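Local coordinates for heavy metal-binding domain-containing protein (Pediococcus pentosaceus, PDB 3QKB) that is of unknown function but belongs to the DUF74 family and may bind heavy metals, at residues A[39-44]-A[60-65]. Sequence-based numbering, arbitrary orientation.
Sequences ATSSLM and FDEAKQ
Ser41 and Ala39, two small residues on strand 31-44, face Ala63 and Glu62 on helix 56-73, a compact example of how a helix settles on a beta sheet where short side chains meet. Segment 60-65 runs back over 39-44, with 150° between their directions and 7.4 Å between their axes; the CA atoms of Ala39 and Ala63 are 5.6 Å apart.

Ser41 sits in the middle. Its OG lies between the backbone N and the carbonyl carbon (chi1 53°), which turns the hydroxyl up to the helix, where it hydrogen-bonds to the carbonyl oxygen of Leu59 and lies alongside Ala63, with OG 3.8 Å from Ala63 CB. Ala39 presents its methyl to the helix backbone, CB standing 3.7 Å from Ala63 O, while Leu67 and Lys66 line the same methyl further along the helix.

Glu62 comes in from the flank. A trans first torsion (chi1 -167°) sets CG beside the carbonyl carbon, and the chain, extended to CD, carries the carboxylate partly along the strand and partly across it to Ser41. There the OE2 branch lies against Ser41 CB, with CD behind it, rather than at the hydroxyl. Replacing Glu62 by an alanine removes CG and the carboxylate, and would probably leave Ser41 CB less covered on that side.

On the strand's other face, Thr40 and Ser42 pack against Phe56 and Tyr53 of a second subunit, so this strand, outermost in the sheet of its own chain, lies between its own helix and a neighbouring chain. The chemistry implies an interface joined by small-residue packing, in which the serine's polar end is satisfied by a helix carbonyl and the glutamate meets the serine through its carbons and through OE2 against CB, with no salt bridge between the two segments.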
ATOM      1  N   ALA A  39      -8.752   7.461  -9.955  1.00 45.29           N
ATOM      2  CA  ALA A  39      -9.977   6.922 -10.511  1.00 45.66           C
ATOM      3  C   ALA A  39     -10.440   5.813  -9.591  1.00 43.47           C
ATOM      4  O   ALA A  39      -9.606   5.133  -8.979  1.00 41.83           O
ATOM      5  CB  ALA A  39      -9.731   6.387 -11.904  1.00 46.66           C
ATOM      6  N   THR A  40     -11.762   5.682  -9.449  1.00 43.31           N
ATOM      7  CA  THR A  40     -12.385   4.578  -8.728  1.00 41.49           C
ATOM      8  C   THR A  40     -13.337   3.841  -9.698  1.00 42.77           C
ATOM      9  O   THR A  40     -14.027   4.474 -10.517  1.00 45.52           O
ATOM     10  CB  THR A  40     -13.163   5.087  -7.475  1.00 41.14           C
ATOM     11  OG1 THR A  40     -12.264   5.784  -6.596  1.00 41.05           O
ATOM     12  CG2 THR A  40     -13.829   3.944  -6.729  1.00 38.28           C
ATOM     13  N   SER A  41     -13.346   2.519  -9.629  1.00 41.57           N
ATOM     14  CA  SER A  41     -14.354   1.728 -10.324  1.00 43.81           C
ATOM     15  C   SER A  41     -14.843   0.636  -9.416  1.00 41.39           C
ATOM     16  O   SER A  41     -14.107   0.161  -8.574  1.00 39.47           O
ATOM     17  CB  SER A  41     -13.781   1.119 -11.599  1.00 45.57           C
ATOM     18  OG  SER A  41     -12.594   0.416 -11.291  1.00 47.85           O
ATOM     19  N   SER A  42     -16.094   0.247  -9.618  1.00 42.33           N
ATOM     20  CA  SER A  42     -16.760  -0.700  -8.755  1.00 41.66           C
ATOM     21  C   SER A  42     -17.822  -1.520  -9.490  1.00 43.65           C
ATOM     22  O   SER A  42     -18.279  -1.131 -10.590  1.00 46.07           O
ATOM     23  CB  SER A  42     -17.404   0.032  -7.572  1.00 41.25           C
ATOM     24  OG  SER A  42     -18.532   0.798  -7.984  1.00 43.40           O
ATOM     25  N   LEU A  43     -18.190  -2.655  -8.894  1.00 42.82           N
ATOM     26  CA  LEU A  43     -19.317  -3.430  -9.363  1.00 45.34           C
ATOM     27  C   LEU A  43     -20.018  -4.104  -8.222  1.00 44.88           C
ATOM     28  O   LEU A  43     -19.444  -4.281  -7.185  1.00 42.83           O
ATOM     29  CB  LEU A  43     -18.882  -4.459 -10.423  1.00 46.92           C
ATOM     30  CG  LEU A  43     -17.933  -5.593 -10.033  1.00 45.96           C
ATOM     31  CD1 LEU A  43     -18.678  -6.723  -9.336  1.00 46.37           C
ATOM     32  CD2 LEU A  43     -17.207  -6.123 -11.311  1.00 46.61           C
HETATM   33  N   MSE A  44     -21.272  -4.486  -8.454  1.00 47.55           N
HETATM   34  CA  MSE A  44     -22.100  -5.164  -7.469  1.00 47.76           C
HETATM   35  C   MSE A  44     -22.161  -6.657  -7.799  1.00 49.48           C
HETATM   36  O   MSE A  44     -22.504  -7.023  -8.927  1.00 51.70           O
HETATM   37  CB  MSE A  44     -23.520  -4.574  -7.471  1.00 49.77           C
HETATM   38  CG  MSE A  44     -24.413  -5.058  -6.336  1.00 49.40           C
HETATM   39 SE   MSE A  44     -26.255  -4.512  -6.553  0.75 48.85          SE
HETATM   40  CE  MSE A  44     -26.329  -3.195  -5.178  1.00 50.58           C
ATOM     41  N   PHE A  60      -9.774  -3.264 -12.498  1.00 48.06           N
ATOM     42  CA  PHE A  60      -8.431  -2.739 -12.737  1.00 48.36           C
ATOM     43  C   PHE A  60      -8.319  -2.129 -14.140  1.00 51.79           C
ATOM     44  O   PHE A  60      -7.774  -1.038 -14.277  1.00 51.89           O
ATOM     45  CB  PHE A  60      -7.356  -3.821 -12.572  1.00 48.47           C
ATOM     46  CG  PHE A  60      -7.140  -4.267 -11.153  1.00 45.25           C
ATOM     47  CD1 PHE A  60      -6.652  -3.384 -10.201  1.00 42.79           C
ATOM     48  CD2 PHE A  60      -7.400  -5.588 -10.772  1.00 45.37           C
ATOM     49  CE1 PHE A  60      -6.455  -3.793  -8.870  1.00 40.69           C
ATOM     50  CE2 PHE A  60      -7.196  -6.004  -9.452  1.00 43.33           C
ATOM     51  CZ  PHE A  60      -6.719  -5.102  -8.502  1.00 40.52           C
ATOM     52  N   ASP A  61      -8.831  -2.832 -15.163  1.00 55.37           N
ATOM     53  CA  ASP A  61      -8.841  -2.309 -16.544  1.00 59.03           C
ATOM     54  C   ASP A  61      -9.590  -0.999 -16.639  1.00 59.08           C
ATOM     55  O   ASP A  61      -9.091  -0.043 -17.240  1.00 59.73           O
ATOM     56  CB  ASP A  61      -9.472  -3.307 -17.534  1.00 62.89           C
ATOM     57  CG  ASP A  61      -8.443  -4.236 -18.194  1.00 67.66           C
ATOM     58  OD1 ASP A  61      -7.365  -4.497 -17.600  1.00 68.86           O
ATOM     59  OD2 ASP A  61      -8.733  -4.727 -19.317  1.00 74.11           O
ATOM     60  N   GLU A  62     -10.783  -0.961 -16.033  1.00 59.03           N
ATOM     61  CA  GLU A  62     -11.633   0.239 -16.031  1.00 60.07           C
ATOM     62  C   GLU A  62     -10.942   1.392 -15.318  1.00 57.61           C
ATOM     63  O   GLU A  62     -10.941   2.502 -15.817  1.00 58.79           O
ATOM     64  CB  GLU A  62     -13.002  -0.050 -15.379  1.00 60.45           C
ATOM     65  CG  GLU A  62     -14.101   1.058 -15.592  1.00 65.14           C
ATOM     66  CD  GLU A  62     -15.373   0.821 -14.730  1.00 68.43           C
ATOM     67  OE1 GLU A  62     -15.996  -0.262 -14.891  1.00 72.65           O
ATOM     68  OE2 GLU A  62     -15.731   1.707 -13.895  1.00 67.84           O
ATOM     69  N   ALA A  63     -10.326   1.110 -14.171  1.00 54.82           N
ATOM     70  CA  ALA A  63      -9.572   2.121 -13.417  1.00 52.68           C
ATOM     71  C   ALA A  63      -8.437   2.713 -14.249  1.00 53.82           C
ATOM     72  O   ALA A  63      -8.310   3.919 -14.320  1.00 54.25           O
ATOM     73  CB  ALA A  63      -9.043   1.538 -12.135  1.00 49.70           C
ATOM     74  N   LYS A  64      -7.663   1.861 -14.922  1.00 55.09           N
ATOM     75  CA  LYS A  64      -6.610   2.322 -15.843  1.00 56.82           C
ATOM     76  C   LYS A  64      -7.151   3.204 -16.966  1.00 59.62           C
ATOM     77  O   LYS A  64      -6.586   4.258 -17.213  1.00 59.94           O
ATOM     78  CB  LYS A  64      -5.837   1.151 -16.455  1.00 58.27           C
ATOM     79  CG  LYS A  64      -4.881   0.496 -15.509  1.00 56.71           C
ATOM     80  CD  LYS A  64      -3.982  -0.538 -16.204  1.00 59.41           C
ATOM     81  CE  LYS A  64      -4.716  -1.817 -16.563  1.00 61.46           C
ATOM     82  NZ  LYS A  64      -3.766  -2.867 -17.050  1.00 64.23           N
ATOM     83  N   GLN A  65      -8.233   2.783 -17.635  1.00 61.85           N
ATOM     84  CA  GLN A  65      -8.803   3.598 -18.727  1.00 65.48           C
ATOM     85  C   GLN A  65      -9.260   4.970 -18.231  1.00 64.71           C
ATOM     86  O   GLN A  65      -9.051   5.957 -18.913  1.00 66.92           O
ATOM     87  CB  GLN A  65      -9.979   2.901 -19.451  1.00 68.64           C
ATOM     88  CG  GLN A  65      -9.604   1.739 -20.406  1.00 73.13           C
ATOM     89  CD  GLN A  65      -8.620   2.149 -21.510  1.00 78.46           C
ATOM     90  OE1 GLN A  65      -9.007   2.716 -22.542  1.00 81.95           O
ATOM     91  NE2 GLN A  65      -7.333   1.871 -21.282  1.00 79.95           N
TER